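Local coordinates for 2-phospho-L-lactate guanylyltransferase (Methanosarcina mazei, PDB 2I5E), which probably catalyses the GTP-dependent guanylylation of (2S)-2-phospholactate, a step in the biosynthesis of coenzyme F420, at residues 78-83 with 137-142; 40-45 with 101-106; 14-19 with 171-176; 8-13 with 94-99; 116-121 with 160-165. All blocks are in the same frame, centred on the assembly; numbering follows the deposited sequence.

Interaction 1 of 5, residues 78-83 with 137-142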
# COMPACT_ATOMS: atom_id res chain seq x y z
N GLU A 78 21.84 -0.97 15.85
CA GLU A 78 22.91 -0.37 16.64
C GLU A 78 23.49 0.86 15.95
O GLU A 78 23.61 1.91 16.58
CB GLU A 78 24.01 -1.39 16.88
CG GLU A 78 24.59 -1.23 18.23
CD GLU A 78 25.04 -2.57 18.80
OE1 GLU A 78 25.99 -3.15 18.20
OE2 GLU A 78 24.41 -3.03 19.81
N ALA A 79 23.85 0.70 14.68
CA ALA A 79 24.29 1.81 13.85
C ALA A 79 23.30 2.97 13.85
O ALA A 79 23.67 4.15 14.15
CB ALA A 79 24.52 1.31 12.45
N LEU A 80 22.02 2.69 13.57
CA LEU A 80 21.05 3.80 13.53
C LEU A 80 20.88 4.45 14.85
O LEU A 80 20.62 5.69 14.93
CB LEU A 80 19.67 3.39 12.95
CG LEU A 80 19.65 3.09 11.42
CD1 LEU A 80 18.27 2.48 11.12
CD2 LEU A 80 19.86 4.32 10.54
N ASN A 81 20.98 3.64 15.89
CA ASN A 81 20.73 4.19 17.23
C ASN A 81 21.92 5.07 17.71
O ASN A 81 21.69 6.13 18.32
CB ASN A 81 20.38 3.11 18.19
CG ASN A 81 18.89 2.84 18.23
OD1 ASN A 81 18.08 3.76 18.17
ND2 ASN A 81 18.51 1.55 18.32
N ARG A 82 23.17 4.68 17.35
CA ARG A 82 24.35 5.58 17.46
C ARG A 82 24.22 6.93 16.67
O ARG A 82 24.37 8.01 17.21
CB ARG A 82 25.62 4.80 17.09
CG ARG A 82 26.97 5.42 17.56
CD ARG A 82 28.14 4.43 17.27
NE ARG A 82 28.92 4.83 16.10
CZ ARG A 82 30.22 4.54 15.92
NH1 ARG A 82 30.88 3.83 16.85
NH2 ARG A 82 30.86 4.94 14.80
N TYR A 83 23.82 6.86 15.39
CA TYR A 83 23.55 8.04 14.59
C TYR A 83 22.48 8.93 15.26
O TYR A 83 22.64 10.15 15.38
CB TYR A 83 23.08 7.54 13.23
CG TYR A 83 22.85 8.63 12.20
CD1 TYR A 83 23.83 8.93 11.28
CD2 TYR A 83 21.67 9.38 12.20
CE1 TYR A 83 23.59 9.91 10.34
CE2 TYR A 83 21.46 10.37 11.26
CZ TYR A 83 22.42 10.58 10.33
OH TYR A 83 22.20 11.54 9.39
N TYR A 137 14.01 9.17 21.32
CA TYR A 137 13.58 8.08 20.44
C TYR A 137 14.61 7.02 20.27
O TYR A 137 15.79 7.32 20.21
CB TYR A 137 13.16 8.62 19.08
CG TYR A 137 12.15 7.65 18.43
CD1 TYR A 137 10.80 7.61 18.87
CD2 TYR A 137 12.56 6.76 17.42
CE1 TYR A 137 9.88 6.70 18.27
CE2 TYR A 137 11.65 5.86 16.82
CZ TYR A 137 10.34 5.83 17.26
OH TYR A 137 9.50 4.94 16.65
N ARG A 138 14.17 5.75 20.19
CA ARG A 138 15.05 4.61 19.94
C ARG A 138 14.44 3.79 18.76
O ARG A 138 13.27 3.65 18.69
CB ARG A 138 15.18 3.82 21.28
CG ARG A 138 15.63 2.34 21.16
CD ARG A 138 15.56 1.56 22.56
NE ARG A 138 14.18 1.18 22.94
CZ ARG A 138 13.50 0.15 22.39
NH1 ARG A 138 14.09 -0.58 21.46
NH2 ARG A 138 12.25 -0.16 22.79
N VAL A 139 15.21 3.33 17.78
CA VAL A 139 14.64 2.55 16.71
C VAL A 139 14.84 1.04 16.93
O VAL A 139 15.85 0.63 17.53
CB VAL A 139 15.31 2.82 15.27
CG1 VAL A 139 15.17 4.31 14.82
CG2 VAL A 139 16.75 2.37 15.27
N LYS A 140 13.97 0.24 16.29
CA LYS A 140 14.06 -1.20 16.28
C LYS A 140 13.42 -1.71 15.00
O LYS A 140 12.23 -2.11 15.01
CB LYS A 140 13.35 -1.80 17.49
CG LYS A 140 13.74 -3.31 17.70
CD LYS A 140 13.02 -3.80 18.96
CE LYS A 140 13.32 -5.28 19.27
NZ LYS A 140 12.57 -6.22 18.29
N TYR A 141 14.20 -1.69 13.91
CA TYR A 141 13.78 -2.21 12.61
C TYR A 141 13.90 -3.71 12.70
O TYR A 141 14.54 -4.22 13.61
CB TYR A 141 14.69 -1.70 11.46
CG TYR A 141 14.44 -0.26 11.15
CD1 TYR A 141 15.03 0.75 11.92
CD2 TYR A 141 13.55 0.09 10.16
CE1 TYR A 141 14.73 2.06 11.73
CE2 TYR A 141 13.28 1.41 9.89
CZ TYR A 141 13.87 2.40 10.69
OH TYR A 141 13.57 3.71 10.48
N TYR A 142 13.30 -4.39 11.73
CA TYR A 142 13.09 -5.89 11.69
C TYR A 142 11.89 -6.31 12.48
O TYR A 142 11.49 -5.61 13.45
CB TYR A 142 14.30 -6.76 12.13
CG TYR A 142 15.56 -6.47 11.41
CD1 TYR A 142 15.61 -6.54 10.02
CD2 TYR A 142 16.71 -6.07 12.11
CE1 TYR A 142 16.78 -6.21 9.32
CE2 TYR A 142 17.89 -5.76 11.43
CZ TYR A 142 17.91 -5.81 10.04
OH TYR A 142 19.08 -5.51 9.40

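Interaction 2 of 5, residues 40-45 with 101-106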
# COMPACT_ATOMS: atom_id res chain seq x y z
N ILE A 40 18.15 8.90 -3.02
CA ILE A 40 18.96 10.07 -2.80
C ILE A 40 18.49 11.23 -3.72
O ILE A 40 18.32 12.35 -3.28
CB ILE A 40 20.49 9.87 -3.07
CG1 ILE A 40 21.12 8.83 -2.14
CG2 ILE A 40 21.21 11.21 -2.98
CD1 ILE A 40 22.37 8.10 -2.74
N SER A 41 18.18 10.93 -4.95
CA SER A 41 17.58 12.00 -5.78
C SER A 41 16.24 12.54 -5.23
O SER A 41 15.95 13.77 -5.29
CB SER A 41 17.41 11.51 -7.20
OG SER A 41 16.84 12.60 -7.94
N SER A 42 15.39 11.67 -4.64
CA SER A 42 14.19 12.26 -4.02
C SER A 42 14.44 13.14 -2.82
O SER A 42 13.72 14.14 -2.61
CB SER A 42 13.11 11.26 -3.72
OG SER A 42 12.58 10.82 -4.91
N LEU A 43 15.43 12.77 -2.02
CA LEU A 43 15.79 13.55 -0.85
C LEU A 43 16.33 14.91 -1.30
O LEU A 43 16.03 15.93 -0.67
CB LEU A 43 16.81 12.82 0.05
CG LEU A 43 16.29 11.50 0.62
CD1 LEU A 43 17.39 10.56 1.23
CD2 LEU A 43 15.16 11.74 1.62
N LYS A 44 17.12 14.91 -2.37
CA LYS A 44 17.71 16.14 -2.80
C LYS A 44 16.56 16.97 -3.41
O LYS A 44 16.37 18.13 -3.04
CB LYS A 44 18.91 15.87 -3.73
CG LYS A 44 20.17 15.46 -2.99
CD LYS A 44 20.56 16.56 -1.93
CE LYS A 44 22.06 16.88 -1.78
NZ LYS A 44 23.01 16.31 -2.87
N GLY A 45 15.69 16.31 -4.17
CA GLY A 45 14.55 16.95 -4.82
C GLY A 45 13.67 17.61 -3.80
O GLY A 45 12.92 18.51 -4.12
N LEU A 101 8.88 6.58 -4.04
CA LEU A 101 8.91 7.66 -3.12
C LEU A 101 9.37 8.88 -3.87
O LEU A 101 10.35 8.80 -4.66
CB LEU A 101 9.91 7.33 -2.02
CG LEU A 101 10.04 8.36 -0.96
CD1 LEU A 101 8.82 8.28 -0.02
CD2 LEU A 101 11.40 8.14 -0.25
N SER A 102 8.64 9.97 -3.65
CA SER A 102 8.65 11.19 -4.49
C SER A 102 9.16 12.27 -3.57
O SER A 102 9.20 12.12 -2.35
CB SER A 102 7.24 11.57 -4.89
OG SER A 102 6.51 11.99 -3.71
N PRO A 103 9.67 13.36 -4.14
CA PRO A 103 10.00 14.46 -3.25
C PRO A 103 8.80 14.99 -2.51
O PRO A 103 8.95 15.46 -1.42
CB PRO A 103 10.55 15.52 -4.23
CG PRO A 103 11.15 14.70 -5.38
CD PRO A 103 10.17 13.59 -5.54
N GLU A 104 7.61 14.94 -3.11
CA GLU A 104 6.39 15.40 -2.47
C GLU A 104 6.11 14.56 -1.26
O GLU A 104 5.68 15.09 -0.23
CB GLU A 104 5.18 15.43 -3.43
CG GLU A 104 3.90 16.20 -2.84
CD GLU A 104 2.60 16.25 -3.80
OE1 GLU A 104 1.91 17.34 -3.89
OE2 GLU A 104 2.25 15.23 -4.46
N HIS A 105 6.36 13.21 -1.34
CA HIS A 105 6.15 12.37 -0.09
C HIS A 105 7.16 12.85 0.91
O HIS A 105 6.81 13.07 2.03
CB HIS A 105 6.45 10.91 -0.35
CG HIS A 105 5.58 10.30 -1.37
ND1 HIS A 105 4.20 10.41 -1.33
CD2 HIS A 105 5.87 9.60 -2.48
CE1 HIS A 105 3.67 9.72 -2.33
NE2 HIS A 105 4.67 9.28 -3.07
N ILE A 106 8.44 13.00 0.55
CA ILE A 106 9.40 13.38 1.60
C ILE A 106 9.09 14.82 2.25
O ILE A 106 9.16 15.04 3.49
CB ILE A 106 10.96 13.02 1.30
CG1 ILE A 106 11.86 14.18 1.41
CG2 ILE A 106 11.34 12.00 0.13
CD1 ILE A 106 12.91 13.81 2.27

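Interaction 3 of 5, residues 14-19 with 171-176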
# COMPACT_ATOMS: atom_id res chain seq x y z
N GLY A 14 25.22 -8.91 -1.39
CA GLY A 14 24.13 -9.84 -1.09
C GLY A 14 22.76 -9.21 -0.84
O GLY A 14 21.92 -9.82 -0.18
N ALA A 15 22.51 -8.02 -1.41
CA ALA A 15 21.55 -7.03 -0.84
C ALA A 15 20.13 -7.44 -0.48
O ALA A 15 19.60 -6.94 0.59
CB ALA A 15 21.49 -5.87 -1.74
N LYS A 16 19.52 -8.26 -1.37
CA LYS A 16 18.05 -8.54 -1.46
C LYS A 16 17.80 -10.05 -1.79
O LYS A 16 17.24 -10.42 -2.79
CB LYS A 16 17.37 -7.69 -2.56
CG LYS A 16 17.09 -6.19 -2.24
CD LYS A 16 16.07 -6.02 -1.11
CE LYS A 16 15.85 -4.51 -0.77
NZ LYS A 16 14.72 -4.56 0.20
N SER A 17 18.24 -10.92 -0.91
CA SER A 17 18.22 -12.35 -1.11
C SER A 17 16.81 -12.90 -1.41
O SER A 17 16.74 -13.90 -2.10
CB SER A 17 18.74 -13.00 0.17
OG SER A 17 17.74 -12.81 1.15
N ARG A 18 15.71 -12.28 -0.97
CA ARG A 18 14.42 -12.84 -1.35
C ARG A 18 14.03 -12.56 -2.82
O ARG A 18 12.99 -13.01 -3.27
CB ARG A 18 13.23 -12.57 -0.41
CG ARG A 18 13.53 -12.43 1.05
CD ARG A 18 12.26 -12.16 1.79
NE ARG A 18 11.39 -13.34 1.82
CZ ARG A 18 11.38 -14.25 2.83
NH1 ARG A 18 12.19 -14.14 3.88
NH2 ARG A 18 10.57 -15.31 2.79
N LEU A 19 14.89 -11.89 -3.57
CA LEU A 19 14.70 -11.68 -4.98
C LEU A 19 15.29 -12.78 -5.83
O LEU A 19 15.01 -12.87 -6.99
CB LEU A 19 15.37 -10.39 -5.39
CG LEU A 19 14.43 -9.25 -5.69
CD1 LEU A 19 13.11 -9.51 -5.16
CD2 LEU A 19 14.90 -7.95 -5.25
N ASP A 171 7.84 -1.02 -0.59
CA ASP A 171 9.23 -1.37 -0.56
C ASP A 171 9.36 -2.59 -1.47
O ASP A 171 8.43 -3.39 -1.62
CB ASP A 171 9.71 -1.68 0.85
CG ASP A 171 8.79 -2.67 1.59
OD1 ASP A 171 7.67 -2.31 1.96
OD2 ASP A 171 9.19 -3.81 1.75
N ILE A 172 10.54 -2.75 -2.04
CA ILE A 172 10.66 -3.70 -3.11
C ILE A 172 11.55 -4.73 -2.53
O ILE A 172 12.74 -4.47 -2.38
CB ILE A 172 11.16 -3.01 -4.45
CG1 ILE A 172 9.92 -2.39 -5.22
CG2 ILE A 172 11.68 -4.10 -5.43
CD1 ILE A 172 9.65 -1.05 -4.92
N ASP A 173 10.96 -5.88 -2.14
CA ASP A 173 11.72 -6.93 -1.41
C ASP A 173 11.58 -8.35 -1.97
O ASP A 173 12.47 -9.17 -1.88
CB ASP A 173 11.35 -6.93 0.09
CG ASP A 173 12.44 -7.54 0.98
OD1 ASP A 173 13.68 -7.23 0.81
OD2 ASP A 173 11.99 -8.35 1.83
N GLU A 174 10.45 -8.63 -2.56
CA GLU A 174 10.25 -9.89 -3.22
C GLU A 174 9.71 -9.73 -4.65
O GLU A 174 9.38 -8.62 -5.04
CB GLU A 174 9.40 -10.79 -2.36
CG GLU A 174 8.13 -10.21 -1.92
CD GLU A 174 7.54 -10.97 -0.78
OE1 GLU A 174 8.16 -11.97 -0.35
OE2 GLU A 174 6.47 -10.56 -0.32
N PRO A 175 9.69 -10.85 -5.45
CA PRO A 175 9.25 -10.81 -6.85
C PRO A 175 7.91 -10.09 -7.06
O PRO A 175 7.77 -9.32 -7.97
CB PRO A 175 9.11 -12.35 -7.23
CG PRO A 175 10.15 -12.99 -6.30
CD PRO A 175 9.96 -12.24 -5.01
N GLU A 176 6.92 -10.38 -6.24
CA GLU A 176 5.62 -9.74 -6.39
C GLU A 176 5.68 -8.22 -6.28
O GLU A 176 4.84 -7.54 -6.86
CB GLU A 176 4.60 -10.42 -5.46
CG GLU A 176 3.64 -9.53 -4.71
CD GLU A 176 2.99 -10.19 -3.47
OE1 GLU A 176 3.74 -10.62 -2.52
OE2 GLU A 176 1.73 -10.21 -3.43
O HOH W 1 14.96 -9.59 -0.38

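Interaction 4 of 5, residues 8-13 with 94-99. With PEG (di(hydroxyethyl)ether), chain F.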
# COMPACT_ATOMS: atom_id res chain seq x y z
N ILE A 8 20.22 6.91 5.16
CA ILE A 8 19.78 5.76 4.37
C ILE A 8 20.70 4.62 4.74
O ILE A 8 21.84 4.65 4.45
CB ILE A 8 19.92 5.96 2.79
CG1 ILE A 8 19.14 7.19 2.25
CG2 ILE A 8 19.53 4.73 2.01
CD1 ILE A 8 19.74 7.69 0.96
N PRO A 9 20.20 3.65 5.49
CA PRO A 9 20.87 2.34 5.74
C PRO A 9 21.01 1.57 4.42
O PRO A 9 20.03 1.39 3.68
CB PRO A 9 19.88 1.64 6.71
CG PRO A 9 18.55 2.39 6.59
CD PRO A 9 18.88 3.79 6.14
N TYR A 10 22.21 1.17 4.06
CA TYR A 10 22.44 0.56 2.75
C TYR A 10 23.62 -0.43 2.80
O TYR A 10 24.68 -0.13 3.35
CB TYR A 10 22.76 1.64 1.71
CG TYR A 10 23.01 1.15 0.33
CD1 TYR A 10 21.97 0.53 -0.42
CD2 TYR A 10 24.29 1.28 -0.27
CE1 TYR A 10 22.17 0.07 -1.68
CE2 TYR A 10 24.50 0.81 -1.57
CZ TYR A 10 23.42 0.23 -2.26
OH TYR A 10 23.58 -0.25 -3.51
N LYS A 11 23.46 -1.60 2.19
CA LYS A 11 24.58 -2.54 1.97
C LYS A 11 24.35 -3.16 0.61
O LYS A 11 23.37 -3.91 0.43
CB LYS A 11 24.65 -3.59 3.12
CG LYS A 11 25.50 -4.90 2.92
CD LYS A 11 25.69 -5.62 4.32
CE LYS A 11 26.29 -7.06 4.41
NZ LYS A 11 27.40 -7.23 3.49
N LYS A 12 25.21 -2.84 -0.36
CA LYS A 12 25.07 -3.42 -1.66
C LYS A 12 25.27 -4.95 -1.68
O LYS A 12 24.56 -5.65 -2.40
CB LYS A 12 26.00 -2.70 -2.68
CG LYS A 12 26.03 -3.32 -4.05
CD LYS A 12 26.65 -2.36 -5.01
CE LYS A 12 27.09 -3.10 -6.27
NZ LYS A 12 27.08 -2.05 -7.30
N ALA A 13 26.21 -5.49 -0.88
CA ALA A 13 26.56 -6.92 -1.02
C ALA A 13 25.58 -7.96 -0.52
O ALA A 13 25.18 -7.94 0.64
CB ALA A 13 27.91 -7.18 -0.39
N VAL A 94 15.38 6.86 5.98
CA VAL A 94 14.62 6.34 4.86
C VAL A 94 15.30 5.09 4.28
O VAL A 94 16.44 5.12 3.98
CB VAL A 94 14.53 7.38 3.69
CG1 VAL A 94 13.41 7.08 2.75
CG2 VAL A 94 14.43 8.77 4.12
N MSE A 95 14.55 4.01 4.05
CA MSE A 95 15.11 2.84 3.40
C MSE A 95 15.52 3.10 1.98
O MSE A 95 14.91 3.88 1.33
CB MSE A 95 14.08 1.75 3.48
CG MSE A 95 13.70 1.50 5.04
SE MSE A 95 15.09 2.08 6.42
CE MSE A 95 15.42 0.46 6.08
N ALA A 96 16.45 2.28 1.46
CA ALA A 96 17.02 2.51 0.10
C ALA A 96 16.18 1.80 -1.00
O ALA A 96 16.62 1.76 -2.12
CB ALA A 96 18.41 1.97 0.10
N ASP A 97 15.06 1.13 -0.62
CA ASP A 97 14.29 0.31 -1.49
C ASP A 97 12.90 0.83 -1.80
O ASP A 97 11.92 0.05 -1.92
CB ASP A 97 14.25 -1.15 -0.98
CG ASP A 97 13.66 -1.28 0.39
OD1 ASP A 97 13.36 -0.25 1.01
OD2 ASP A 97 13.46 -2.43 0.83
N LEU A 98 12.81 2.17 -1.91
CA LEU A 98 11.56 2.85 -2.06
C LEU A 98 11.58 3.63 -3.42
O LEU A 98 11.64 4.81 -3.40
CB LEU A 98 11.36 3.80 -0.85
CG LEU A 98 11.50 3.15 0.60
CD1 LEU A 98 11.22 4.14 1.67
CD2 LEU A 98 10.58 2.00 0.83
N PRO A 99 11.53 2.93 -4.55
CA PRO A 99 11.60 3.62 -5.82
C PRO A 99 10.33 4.43 -6.24
O PRO A 99 10.36 5.13 -7.26
CB PRO A 99 11.94 2.49 -6.79
CG PRO A 99 11.13 1.35 -6.24
CD PRO A 99 11.44 1.46 -4.77
C1 PEG F . 20.54 -2.56 0.87
O1 PEG F . 20.53 -2.36 2.29
C2 PEG F . 19.15 -3.11 0.56
O2 PEG F . 18.30 -2.03 0.13
C3 PEG F . 18.54 -1.90 -1.27
C4 PEG F . 17.72 -0.76 -1.87
O4 PEG F . 18.37 0.08 -2.81
O HOH W 2 17.52 0.28 3.49

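Interaction 5 of 5, residues 116-121 with 160-165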
# COMPACT_ATOMS: atom_id res chain seq x y z
N VAL A 116 6.65 12.32 15.80
CA VAL A 116 7.23 11.35 14.83
C VAL A 116 6.34 11.11 13.65
O VAL A 116 5.11 11.24 13.76
CB VAL A 116 7.98 10.12 15.46
CG1 VAL A 116 8.03 10.14 17.03
CG2 VAL A 116 7.70 8.72 14.79
N CYS A 117 6.91 10.96 12.46
CA CYS A 117 6.05 10.48 11.38
C CYS A 117 6.56 9.16 10.92
O CYS A 117 7.77 8.94 10.72
CB CYS A 117 5.96 11.45 10.24
SG CYS A 117 4.85 10.97 8.93
N ILE A 118 5.61 8.24 10.79
CA ILE A 118 5.94 6.94 10.34
C ILE A 118 5.15 6.40 9.14
O ILE A 118 3.88 6.49 9.09
CB ILE A 118 6.07 6.04 11.50
CG1 ILE A 118 6.00 4.58 11.07
CG2 ILE A 118 5.11 6.41 12.61
CD1 ILE A 118 6.28 3.74 12.18
N VAL A 119 5.93 5.93 8.16
CA VAL A 119 5.50 5.24 6.95
C VAL A 119 5.65 3.69 7.01
O VAL A 119 6.79 3.16 7.09
CB VAL A 119 6.37 5.73 5.75
CG1 VAL A 119 5.74 5.34 4.41
CG2 VAL A 119 6.51 7.25 5.88
N PRO A 120 4.50 2.97 6.98
CA PRO A 120 4.51 1.52 7.05
C PRO A 120 5.05 0.99 5.77
O PRO A 120 4.89 1.64 4.71
CB PRO A 120 3.05 1.12 7.19
CG PRO A 120 2.22 2.34 6.72
CD PRO A 120 3.13 3.54 6.83
N GLY A 121 5.73 -0.17 5.83
CA GLY A 121 5.92 -0.90 4.63
C GLY A 121 5.10 -2.17 4.72
O GLY A 121 4.28 -2.34 5.65
N PHE A 160 2.48 10.60 17.18
CA PHE A 160 3.03 10.12 15.91
C PHE A 160 1.92 10.29 14.91
O PHE A 160 0.75 10.18 15.28
CB PHE A 160 3.57 8.67 15.96
CG PHE A 160 2.55 7.63 16.40
CD1 PHE A 160 1.62 7.08 15.48
CD2 PHE A 160 2.51 7.17 17.74
CE1 PHE A 160 0.65 6.13 15.85
CE2 PHE A 160 1.55 6.23 18.11
CZ PHE A 160 0.62 5.70 17.13
N GLU A 161 2.29 10.64 13.68
CA GLU A 161 1.49 10.54 12.54
C GLU A 161 1.87 9.27 11.75
O GLU A 161 3.04 9.06 11.49
CB GLU A 161 1.83 11.71 11.65
CG GLU A 161 0.75 11.94 10.68
CD GLU A 161 1.10 12.92 9.63
OE1 GLU A 161 1.88 13.85 9.88
OE2 GLU A 161 0.64 12.70 8.50
N ILE A 162 0.85 8.49 11.33
CA ILE A 162 0.97 7.41 10.31
C ILE A 162 0.78 8.06 8.96
O ILE A 162 -0.31 8.54 8.66
CB ILE A 162 -0.13 6.31 10.45
CG1 ILE A 162 -0.13 5.69 11.87
CG2 ILE A 162 0.05 5.20 9.35
CD1 ILE A 162 1.17 5.18 12.25
N TYR A 163 1.82 8.03 8.13
CA TYR A 163 1.74 8.59 6.82
C TYR A 163 1.15 7.55 5.90
O TYR A 163 1.78 6.53 5.71
CB TYR A 163 3.18 8.91 6.30
CG TYR A 163 3.17 9.72 5.02
CD1 TYR A 163 2.69 11.00 5.02
CD2 TYR A 163 3.62 9.20 3.82
CE1 TYR A 163 2.63 11.76 3.86
CE2 TYR A 163 3.58 9.95 2.61
CZ TYR A 163 3.12 11.23 2.68
OH TYR A 163 3.05 11.98 1.57
N ASP A 164 -0.00 7.79 5.29
CA ASP A 164 -0.76 6.77 4.59
C ASP A 164 -0.58 6.93 3.09
O ASP A 164 -1.36 7.59 2.45
CB ASP A 164 -2.25 6.89 4.95
CG ASP A 164 -3.12 5.97 4.12
OD1 ASP A 164 -2.67 4.85 3.76
OD2 ASP A 164 -4.24 6.37 3.76
N SER A 165 0.42 6.29 2.52
CA SER A 165 0.76 6.45 1.14
C SER A 165 1.04 5.04 0.60
O SER A 165 1.93 4.38 1.09
CB SER A 165 2.12 7.19 1.07
OG SER A 165 2.54 7.21 -0.27

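Interaction 1 of 5, residues 78-83 with 137-142
The carboxamide of N81, on helix 76-86, forms two hydrogen bonds with the backbone of V139 in the loop that leads from strand 126-131 to helix 145-154. V139 N donates to N81 OD1 over 2.9 Å, nearly straight at 168° and directed at a lone pair in the carbonyl plane. N81 ND2 returns a bond of 2.9 Å to V139 O, again on a lone pair, although the acceptor is tilted 18° out of the amide plane. The apolar contacts lie beside this pair. V139 CG2, placed between its own backbone N and carbonyl carbon (chi1 of CG1 -60°), rests against the amide of N81 and comes within 3.9 Å of L80 CB. L80 and Y141 cross at about a right angle, L80 CD1 meeting Y141 CE1 at 3.6 Å. V139, L80 and Y141 all pack on I93 of strand 91-94 as well. With an alanine here instead of N81, V139 N and V139 O would probably lose these partners and the loop be less firmly held to the helix. The chemistry is that of an asparagine imitating a neighbouring strand: using both donor and acceptor of one residue, it fixes an irregular loop to the helix where regular backbone pairing is absent.

Interaction 2 of 5, residues 40-45 with 101-106
S42 and L43, neighbours on helix 25-45, address the start of helix 103-109 in different ways, one polar and one apolar. The S42 side chain is directed toward the loop before that helix, S42 CA and P103 CA being 4.8 Å apart. Its hydroxyl lies anti to the carbonyl carbon (chi1 -70°), and from there S42 OG donates to L101 O over 3.0 Å, approaching at 126° to the C=O bond and tilted 33° from the carbonyl plane. The same oxygen sits beside the P103 ring, S42 OG to P103 CD being 3.7 Å. The ring also meets the backbone of G45, P103 CB lying 3.8 Å from G45 C, where even a CB would probably collide with it. L43 starts out away from the other helix but bends back through its CD2 branch, which crosses the I106 side chain at about a right angle. Their exact spacing is doubtful in the model. L43 also packs on L92 and V94 of strand 91-94, and I106 on L92, so the two helices share the cover of that strand. Just ahead of helix 103-109, S102 sits at the N-cap, its hydroxyl accepting from H105 N, though its exact position is less sure. The small serine and the glycine thus let helix 25-45 come close to the proline, and the buried S42 hydroxyl is satisfied by L101 O beside apolar packing.

Interaction 3 of 5, residues 14-19 with 171-176
The short 3-10 turn 17-19 comes alongside the loop entering helix 175-184, with L19 CA and E174 CA 5.1 Å apart. From the residue before this turn, K16 reaches across through a bend at chi2 (-65°), beyond which the chain is straight to its end. K16 NZ forms a salt bridge of 2.9 Å with D173 OD1, met on the anti side and 31° out of the carboxylate plane, and makes a weak bond of 3.3 Å to I172 O. The strongest partner of this ammonium is D97, also in a salt bridge, so two carboxylates and a carbonyl surround it. Water 1 adds a second link to the aspartate: R18 N donates to it, and the water donates to D173 OD1 over 2.9 Å. R18 and E174 run side by side in the same direction, but R18 NE and E174 OE1 remain 4.1 Å apart, beyond a salt bridge, the guanidinium and carboxylate planes turned 75° apart. L19 CD1 lies against the D173-E174 backbone and meets P175 CD at 4.2 Å, the apolar part of the contact. D173 OD2 turns to R205 of the second subunit, forming a salt bridge there. The two oxygens of one carboxylate are therefore divided between a lysine of its own chain and an arginine of its dimer partner, which couples this loop contact to the dimer.

Interaction 4 of 5, residues 8-13 with 94-99
I8 sets its CG2 anti to the backbone N and its CG1 beside that nitrogen (chi1 -58°), which carries CG2 to A96 CB at 3.5 Å. M95, a selenomethionine, is bent at chi2 (-23°) and chi3 (-93°); the folded chain brings M95 SE to P9 CG at 3.5 Å, the two side chains crossing at about a right angle. Y10 contributes its CD1 to the same A96 methyl. Between the diverging backbones, water 2 donates to P9 O over 2.8 Å and accepts from A96 N. A glycine in place of P9 would probably open a gap beside the selenium and let the end of M95 turn more freely. A PEG, probably from the crystallisation liquor, lies near A96 and Y10, its fit at A96 O being doubtful, and takes a weak bond from K11 N. Adjacent parallel strands 5-9 and 91-94 separate here at their C-terminal ends, the edge where GT-A-like nucleotidyltransferases typically bind their nucleotide, so the cleft holding the PEG is consistent with part of the GTP site.

Interaction 5 of 5, residues 116-121 with 160-165
I118 O takes the shortest of the three backbone bonds, from Y163 N at 2.7 Å, with the donor 37° above the carbonyl plane. This is a parallel beta pairing at the outer end of the mixed sheet, strand 160-162 being its last strand within the chain. The ladder continues through I118 N to E161 O (2.8 Å, 173°) and E161 N to V116 O (2.9 Å). On one side of the sheet, I118 and I162 lie side by side and point the same way, with I118 CG2 and I162 CD1 4.1 Å apart; F160 joins them, and helix 145-154 packs over this face through F146 and C150. On the other side, C117 and E161 are paired, and Y163 follows just past the strand. There Y163 runs beside V119, its CB 3.7 Å from V119 CG2, and helix 103-109 covers the group through I109. The phenol ends at E108, to which Y163 OH is hydrogen-bonded, while E161 finds its partner in T112. Beyond the strand, D164 bonds to S165 of the second subunit, bringing this edge into the dimer interface. C117 SG, anti to its backbone nitrogen (chi1 -177°), makes an oblique sulfur-aromatic contact with Y163, 5.4 Å from the ring centroid.

Four of the five contacts lie on or against one mixed sheet of a GT-A-like domain; interaction 3 joins loops beyond it. Interaction 4 lies closest to the chain's centre, where strands 5-9 and 91-94 part, and it touches interactions 1, 2 and 3; interaction 5 is at the sheet's outer end, its centre about 18 Å from that of interaction 4. Interaction 2 meets interaction 4 through L43 and I8, and interaction 5 through H105 and Y163. Along the chain, 14-19 and 171-176 enclose interactions 1, 2 and 5, while interaction 4 crosses interaction 3 and meets it where D171 packs on L98. Interactions 3 and 5, centres about 22 Å apart, both reach the second subunit, tying the probable nucleotide cleft and the sheet's edge to the dimer.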